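PDB 4EPS: hypothetical protein from Bacteroides ovatus, which probably forms part of the tip of fimbriae, the filamentous cell-surface appendages that mediate adhesion and biofilm formation. Local coordinates for residues 165-176 against 257-268. Numbering follows the deposited sequence.
Sequences KLPSTRYIFTDA and VDGGYKEVTHHL. With SO4 (sulfate ion), chain F.
Ser168 to Thr174, the end of the long strand 148-174, and Tyr261 to His267 pair as parallel strands, their axes 27° apart, in this member of the fimbrillin superfamily; the register is unbroken, and the hydrogen bond from Arg170 N to Lys262 O (2.8 Å) is one rung. On the face bearing Tyr171 and Phe173, Val264 CG2 sits over the Tyr171 ring, 3.8 Å from its centroid, a CH-pi contact. Leu268 CD2 covers one face of the Phe173 ring, whose other face meets Tyr171 CB. Nearer the start of the strands, Lys262 bends at its last torsion (chi4 -67°), bringing NZ to Thr169 OG1 at 2.7 Å. On the opposite face, Glu263 OE2 accepts the hydroxyl of Tyr261 OH at 2.7 Å and meets the guanidinium edge through Arg170 NH1 in a weak salt bridge of 3.4 Å, the carboxylate nearly perpendicular to that plane (85°). At the far end Ala176 N lies over one face of the His267 ring, 3.2 Å above its plane, and donates to sulfate O4. His267 NE2 donates a hydrogen bond to sulfate O1 at 2.9 Å, while ND1 hydrogen-bonds to His267 ND1 of the second subunit. With an alanine here, sulfate O1 would probably lose its NE2 donor and the histidine pair between the subunits would be lost. The chemistry implies CH-pi packing beside a lysine–threonine hydrogen bond on one face, a tyrosine–glutamate–arginine cluster on the other, and an end that meets the second subunit and a sulfate probably from the crystallisation liquor.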
ATOM      1  N   LYS A 165      12.743  10.510  23.919  1.00 21.17           N
ATOM      2  CA  LYS A 165      12.037   9.717  22.910  1.00 20.46           C
ATOM      3  C   LYS A 165      12.854   9.748  21.615  1.00 23.44           C
ATOM      4  O   LYS A 165      12.846  10.756  20.902  1.00 23.02           O
ATOM      5  CB  LYS A 165      10.607  10.275  22.688  1.00 22.31           C
ATOM      6  CG  LYS A 165       9.754   9.425  21.739  1.00 27.52           C
ATOM      7  CD  LYS A 165       9.348   8.131  22.396  1.00 33.47           C
ATOM      8  CE  LYS A 165       8.362   7.373  21.546  1.00 41.93           C
ATOM      9  NZ  LYS A 165       8.196   6.010  22.086  1.00 41.25           N
ATOM     10  N   LEU A 166      13.572   8.653  21.315  1.00 20.93           N
ATOM     11  CA  LEU A 166      14.360   8.599  20.086  1.00 21.00           C
ATOM     12  C   LEU A 166      13.432   8.279  18.875  1.00 23.14           C
ATOM     13  O   LEU A 166      12.313   7.807  19.078  1.00 22.40           O
ATOM     14  CB  LEU A 166      15.493   7.569  20.203  1.00 21.16           C
ATOM     15  CG  LEU A 166      16.563   7.855  21.291  1.00 25.56           C
ATOM     16  CD1 LEU A 166      17.575   6.707  21.323  1.00 25.97           C
ATOM     17  CD2 LEU A 166      17.242   9.209  21.070  1.00 25.60           C
ATOM     18  N   PRO A 167      13.852   8.550  17.627  1.00 23.09           N
ATOM     19  CA  PRO A 167      12.980   8.205  16.495  1.00 23.23           C
ATOM     20  C   PRO A 167      12.766   6.687  16.390  1.00 26.04           C
ATOM     21  O   PRO A 167      13.644   5.886  16.717  1.00 24.79           O
ATOM     22  CB  PRO A 167      13.738   8.726  15.266  1.00 25.40           C
ATOM     23  CG  PRO A 167      15.127   8.913  15.695  1.00 28.43           C
ATOM     24  CD  PRO A 167      15.130   9.158  17.168  1.00 23.71           C
ATOM     25  N   SER A 168      11.549   6.297  16.026  1.00 23.36           N
ATOM     26  CA  SER A 168      11.199   4.890  15.816  1.00 22.60           C
ATOM     27  C   SER A 168      10.182   4.828  14.688  1.00 25.46           C
ATOM     28  O   SER A 168       9.519   5.827  14.408  1.00 22.97           O
ATOM     29  CB  SER A 168      10.682   4.225  17.088  1.00 24.77           C
ATOM     30  OG  SER A 168       9.501   4.829  17.595  1.00 27.47           O
ATOM     31  N   THR A 169      10.097   3.685  14.004  1.00 22.76           N
ATOM     32  CA  THR A 169       9.184   3.571  12.869  1.00 21.66           C
ATOM     33  C   THR A 169       8.396   2.278  12.917  1.00 23.49           C
ATOM     34  O   THR A 169       8.970   1.199  12.839  1.00 23.49           O
ATOM     35  CB  THR A 169       9.955   3.647  11.541  1.00 25.58           C
ATOM     36  OG1 THR A 169      10.712   4.842  11.514  1.00 25.78           O
ATOM     37  CG2 THR A 169       9.001   3.605  10.288  1.00 22.27           C
ATOM     38  N   ARG A 170       7.084   2.388  13.037  1.00 19.74           N
ATOM     39  CA  ARG A 170       6.254   1.203  12.928  1.00 20.14           C
ATOM     40  C   ARG A 170       6.101   0.880  11.432  1.00 24.93           C
ATOM     41  O   ARG A 170       5.819   1.776  10.633  1.00 23.69           O
ATOM     42  CB  ARG A 170       4.889   1.410  13.591  1.00 23.69           C
ATOM     43  CG  ARG A 170       3.923   0.278  13.251  1.00 27.77           C
ATOM     44  CD  ARG A 170       2.535   0.552  13.716  1.00 29.42           C
ATOM     45  NE  ARG A 170       1.706  -0.644  13.549  1.00 28.45           N
ATOM     46  CZ  ARG A 170       0.403  -0.673  13.793  1.00 43.21           C
ATOM     47  NH1 ARG A 170      -0.230   0.428  14.180  1.00 32.67           N
ATOM     48  NH2 ARG A 170      -0.284  -1.796  13.630  1.00 37.87           N
ATOM     49  N   TYR A 171       6.315  -0.383  11.060  1.00 23.53           N
ATOM     50  CA  TYR A 171       6.069  -0.844   9.697  1.00 22.00           C
ATOM     51  C   TYR A 171       4.781  -1.629   9.676  1.00 23.87           C
ATOM     52  O   TYR A 171       4.631  -2.585  10.432  1.00 25.79           O
ATOM     53  CB  TYR A 171       7.215  -1.737   9.168  1.00 23.08           C
ATOM     54  CG  TYR A 171       8.434  -0.969   8.733  1.00 23.26           C
ATOM     55  CD1 TYR A 171       9.336  -0.467   9.668  1.00 23.62           C
ATOM     56  CD2 TYR A 171       8.681  -0.720   7.385  1.00 23.19           C
ATOM     57  CE1 TYR A 171      10.443   0.278   9.276  1.00 23.54           C
ATOM     58  CE2 TYR A 171       9.795   0.017   6.981  1.00 23.61           C
ATOM     59  CZ  TYR A 171      10.680   0.500   7.935  1.00 29.42           C
ATOM     60  OH  TYR A 171      11.776   1.242   7.588  1.00 29.97           O
ATOM     61  N   ILE A 172       3.841  -1.213   8.849  1.00 21.23           N
ATOM     62  CA  ILE A 172       2.635  -2.007   8.590  1.00 21.96           C
ATOM     63  C   ILE A 172       2.982  -2.755   7.290  1.00 22.59           C
ATOM     64  O   ILE A 172       2.950  -2.164   6.213  1.00 21.79           O
ATOM     65  CB  ILE A 172       1.359  -1.141   8.497  1.00 24.87           C
ATOM     66  CG1 ILE A 172       1.076  -0.423   9.862  1.00 26.66           C
ATOM     67  CG2 ILE A 172       0.144  -1.976   8.028  1.00 23.65           C
ATOM     68  CD1 ILE A 172       0.261   0.888   9.735  1.00 38.25           C
ATOM     69  N   PHE A 173       3.381  -4.015   7.409  1.00 19.68           N
ATOM     70  CA  PHE A 173       3.748  -4.806   6.231  1.00 17.92           C
ATOM     71  C   PHE A 173       2.504  -5.283   5.523  1.00 21.79           C
ATOM     72  O   PHE A 173       1.561  -5.764   6.171  1.00 22.27           O
ATOM     73  CB  PHE A 173       4.627  -5.990   6.623  1.00 18.66           C
ATOM     74  CG  PHE A 173       5.994  -5.567   7.105  1.00 18.47           C
ATOM     75  CD1 PHE A 173       6.810  -4.767   6.315  1.00 19.23           C
ATOM     76  CD2 PHE A 173       6.469  -5.987   8.344  1.00 19.76           C
ATOM     77  CE1 PHE A 173       8.081  -4.398   6.754  1.00 20.20           C
ATOM     78  CE2 PHE A 173       7.759  -5.648   8.766  1.00 21.70           C
ATOM     79  CZ  PHE A 173       8.553  -4.866   7.969  1.00 19.78           C
ATOM     80  N   THR A 174       2.480  -5.099   4.187  1.00 19.68           N
ATOM     81  CA  THR A 174       1.329  -5.459   3.370  1.00 19.34           C
ATOM     82  C   THR A 174       1.720  -6.352   2.202  1.00 21.95           C
ATOM     83  O   THR A 174       2.898  -6.527   1.918  1.00 19.95           O
ATOM     84  CB  THR A 174       0.654  -4.187   2.794  1.00 23.66           C
ATOM     85  OG1 THR A 174       1.510  -3.623   1.789  1.00 25.52           O
ATOM     86  CG2 THR A 174       0.259  -3.155   3.870  1.00 25.23           C
ATOM     87  N   ASP A 175       0.709  -6.887   1.519  1.00 18.50           N
ATOM     88  CA  ASP A 175       0.883  -7.606   0.269  1.00 19.27           C
ATOM     89  C   ASP A 175       0.839  -6.515  -0.816  1.00 22.17           C
ATOM     90  O   ASP A 175       0.738  -5.319  -0.479  1.00 21.08           O
ATOM     91  CB  ASP A 175      -0.218  -8.695   0.088  1.00 21.00           C
ATOM     92  CG  ASP A 175      -1.655  -8.210  -0.093  1.00 27.07           C
ATOM     93  OD1 ASP A 175      -1.879  -6.963  -0.162  1.00 24.18           O
ATOM     94  OD2 ASP A 175      -2.574  -9.067  -0.116  1.00 31.26           O
ATOM     95  N   ALA A 176       0.870  -6.907  -2.090  1.00 21.03           N
ATOM     96  CA  ALA A 176       0.874  -5.961  -3.215  1.00 21.27           C
ATOM     97  C   ALA A 176      -0.408  -5.151  -3.320  1.00 26.75           C
ATOM     98  O   ALA A 176      -0.390  -4.069  -3.911  1.00 26.24           O
ATOM     99  CB  ALA A 176       1.102  -6.727  -4.522  1.00 21.49           C
ATOM    100  N   VAL A 257      13.270  13.393  19.870  1.00 21.44           N
ATOM    101  CA  VAL A 257      14.389  13.495  18.939  1.00 21.02           C
ATOM    102  C   VAL A 257      13.943  13.093  17.534  1.00 25.34           C
ATOM    103  O   VAL A 257      13.399  12.009  17.339  1.00 24.43           O
ATOM    104  CB  VAL A 257      15.590  12.629  19.426  1.00 23.82           C
ATOM    105  CG1 VAL A 257      16.767  12.692  18.438  1.00 23.82           C
ATOM    106  CG2 VAL A 257      16.030  13.050  20.846  1.00 23.18           C
ATOM    107  N   ASP A 258      14.203  13.971  16.567  1.00 24.73           N
ATOM    108  CA  ASP A 258      13.914  13.753  15.142  1.00 25.94           C
ATOM    109  C   ASP A 258      12.498  13.140  14.889  1.00 28.15           C
ATOM    110  O   ASP A 258      12.359  12.167  14.157  1.00 27.99           O
ATOM    111  CB  ASP A 258      15.024  12.877  14.495  1.00 28.17           C
ATOM    112  CG  ASP A 258      14.968  12.857  12.955  1.00 40.08           C
ATOM    113  OD1 ASP A 258      14.540  13.873  12.360  1.00 41.68           O
ATOM    114  OD2 ASP A 258      15.292  11.810  12.364  1.00 40.44           O
ATOM    115  N   GLY A 259      11.474  13.733  15.494  1.00 26.37           N
ATOM    116  CA  GLY A 259      10.090  13.328  15.265  1.00 26.93           C
ATOM    117  C   GLY A 259       9.538  12.197  16.097  1.00 28.59           C
ATOM    118  O   GLY A 259       8.326  11.980  16.090  1.00 29.04           O
ATOM    119  N   GLY A 260      10.397  11.500  16.831  1.00 23.84           N
ATOM    120  CA  GLY A 260       9.957  10.411  17.685  1.00 22.78           C
ATOM    121  C   GLY A 260       9.295   9.299  16.883  1.00 26.06           C
ATOM    122  O   GLY A 260       9.775   8.928  15.808  1.00 25.43           O
ATOM    123  N   TYR A 261       8.174   8.793  17.381  1.00 23.16           N
ATOM    124  CA  TYR A 261       7.480   7.662  16.746  1.00 23.14           C
ATOM    125  C   TYR A 261       6.731   8.055  15.469  1.00 26.62           C
ATOM    126  O   TYR A 261       5.999   9.054  15.435  1.00 23.60           O
ATOM    127  CB  TYR A 261       6.502   7.051  17.750  1.00 25.27           C
ATOM    128  CG  TYR A 261       5.621   5.945  17.208  1.00 27.55           C
ATOM    129  CD1 TYR A 261       6.085   4.635  17.126  1.00 28.60           C
ATOM    130  CD2 TYR A 261       4.303   6.201  16.822  1.00 28.54           C
ATOM    131  CE1 TYR A 261       5.257   3.601  16.684  1.00 28.29           C
ATOM    132  CE2 TYR A 261       3.467   5.175  16.383  1.00 29.85           C
ATOM    133  CZ  TYR A 261       3.935   3.874  16.360  1.00 32.89           C
ATOM    134  OH  TYR A 261       3.099   2.868  15.968  1.00 30.74           O
ATOM    135  N   LYS A 262       6.870   7.228  14.416  1.00 22.03           N
ATOM    136  CA  LYS A 262       6.102   7.473  13.192  1.00 21.71           C
ATOM    137  C   LYS A 262       5.684   6.116  12.611  1.00 25.45           C
ATOM    138  O   LYS A 262       6.235   5.088  13.019  1.00 23.20           O
ATOM    139  CB  LYS A 262       6.874   8.327  12.167  1.00 24.86           C
ATOM    140  CG  LYS A 262       7.947   7.561  11.384  1.00 27.92           C
ATOM    141  CD  LYS A 262       8.644   8.484  10.387  1.00 42.41           C
ATOM    142  CE  LYS A 262       9.377   7.728   9.299  1.00 51.65           C
ATOM    143  NZ  LYS A 262      10.545   6.972   9.830  1.00 53.35           N
ATOM    144  N   GLU A 263       4.705   6.113  11.685  1.00 23.77           N
ATOM    145  CA  GLU A 263       4.238   4.857  11.076  1.00 23.92           C
ATOM    146  C   GLU A 263       4.349   4.916   9.568  1.00 26.94           C
ATOM    147  O   GLU A 263       4.087   5.966   8.964  1.00 26.85           O
ATOM    148  CB  GLU A 263       2.759   4.582  11.446  1.00 26.32           C
ATOM    149  CG  GLU A 263       2.448   4.520  12.938  1.00 37.82           C
ATOM    150  CD  GLU A 263       1.086   3.942  13.302  1.00 58.81           C
ATOM    151  OE1 GLU A 263       0.237   3.793  12.392  1.00 48.97           O
ATOM    152  OE2 GLU A 263       0.897   3.569  14.485  1.00 47.89           O
ATOM    153  N   VAL A 264       4.745   3.793   8.950  1.00 23.02           N
ATOM    154  CA  VAL A 264       4.818   3.682   7.493  1.00 22.22           C
ATOM    155  C   VAL A 264       4.172   2.364   7.042  1.00 23.65           C
ATOM    156  O   VAL A 264       3.991   1.446   7.833  1.00 21.92           O
ATOM    157  CB  VAL A 264       6.276   3.777   6.915  1.00 25.05           C
ATOM    158  CG1 VAL A 264       6.982   5.084   7.301  1.00 25.80           C
ATOM    159  CG2 VAL A 264       7.123   2.559   7.300  1.00 23.85           C
ATOM    160  N   THR A 265       3.874   2.277   5.758  1.00 20.51           N
ATOM    161  CA  THR A 265       3.385   1.016   5.195  0.60 20.01           C
ATOM    162  C   THR A 265       4.416   0.529   4.196  1.00 22.12           C
ATOM    163  O   THR A 265       5.106   1.326   3.568  1.00 22.61           O
ATOM    164  CB  THR A 265       1.983   1.098   4.568  0.60 28.19           C
ATOM    165  OG1 THR A 265       1.990   2.036   3.493  0.60 26.04           O
ATOM    166  CG2 THR A 265       0.888   1.388   5.589  0.60 24.96           C
ATOM    167  N   HIS A 266       4.528  -0.790   4.056  1.00 19.13           N
ATOM    168  CA  HIS A 266       5.530  -1.324   3.151  1.00 18.65           C
ATOM    169  C   HIS A 266       5.103  -2.661   2.583  1.00 20.36           C
ATOM    170  O   HIS A 266       4.789  -3.582   3.336  1.00 18.74           O
ATOM    171  CB  HIS A 266       6.904  -1.467   3.871  1.00 18.23           C
ATOM    172  CG  HIS A 266       7.971  -2.063   2.990  1.00 20.84           C
ATOM    173  ND1 HIS A 266       8.578  -1.316   1.978  1.00 22.86           N
ATOM    174  CD2 HIS A 266       8.452  -3.332   2.950  1.00 22.84           C
ATOM    175  CE1 HIS A 266       9.418  -2.150   1.360  1.00 22.74           C
ATOM    176  NE2 HIS A 266       9.376  -3.379   1.902  1.00 22.95           N
ATOM    177  N   HIS A 267       5.159  -2.785   1.260  1.00 17.86           N
ATOM    178  CA  HIS A 267       4.915  -4.076   0.578  1.00 17.13           C
ATOM    179  C   HIS A 267       6.121  -4.981   0.821  1.00 20.28           C
ATOM    180  O   HIS A 267       7.181  -4.782   0.218  1.00 19.27           O
ATOM    181  CB  HIS A 267       4.665  -3.887  -0.930  1.00 17.87           C
ATOM    182  CG  HIS A 267       4.489  -5.194  -1.683  1.00 19.52           C
ATOM    183  ND1 HIS A 267       4.641  -5.250  -3.055  1.00 20.53           N
ATOM    184  CD2 HIS A 267       4.124  -6.426  -1.231  1.00 19.58           C
ATOM    185  CE1 HIS A 267       4.407  -6.518  -3.401  1.00 20.21           C
ATOM    186  NE2 HIS A 267       4.099  -7.265  -2.340  1.00 20.06           N
ATOM    187  N   LEU A 268       5.974  -5.942   1.741  1.00 18.37           N
ATOM    188  CA  LEU A 268       7.100  -6.806   2.131  1.00 17.82           C
ATOM    189  C   LEU A 268       7.330  -7.889   1.061  1.00 19.42           C
ATOM    190  O   LEU A 268       6.439  -8.675   0.757  1.00 18.70           O
ATOM    191  CB  LEU A 268       6.835  -7.432   3.527  1.00 17.70           C
ATOM    192  CG  LEU A 268       7.955  -8.303   4.145  1.00 21.04           C
ATOM    193  CD1 LEU A 268       9.271  -7.479   4.361  1.00 20.02           C
ATOM    194  CD2 LEU A 268       7.489  -8.895   5.495  1.00 21.15           C
TER
HETATM  195  S   SO4 F 605       2.434 -10.317  -3.358  1.00 33.93           S
HETATM  196  O1  SO4 F 605       3.707  -9.759  -3.796  1.00 33.21           O
HETATM  197  O2  SO4 F 605       1.517 -10.253  -4.483  1.00 36.31           O
HETATM  198  O3  SO4 F 605       2.657 -11.706  -2.990  1.00 30.79           O
HETATM  199  O4  SO4 F 605       1.854  -9.587  -2.289  1.00 35.80           O
HETATM  200  O   HOH W   1       3.894  -9.418   0.775  1.00 35.97           O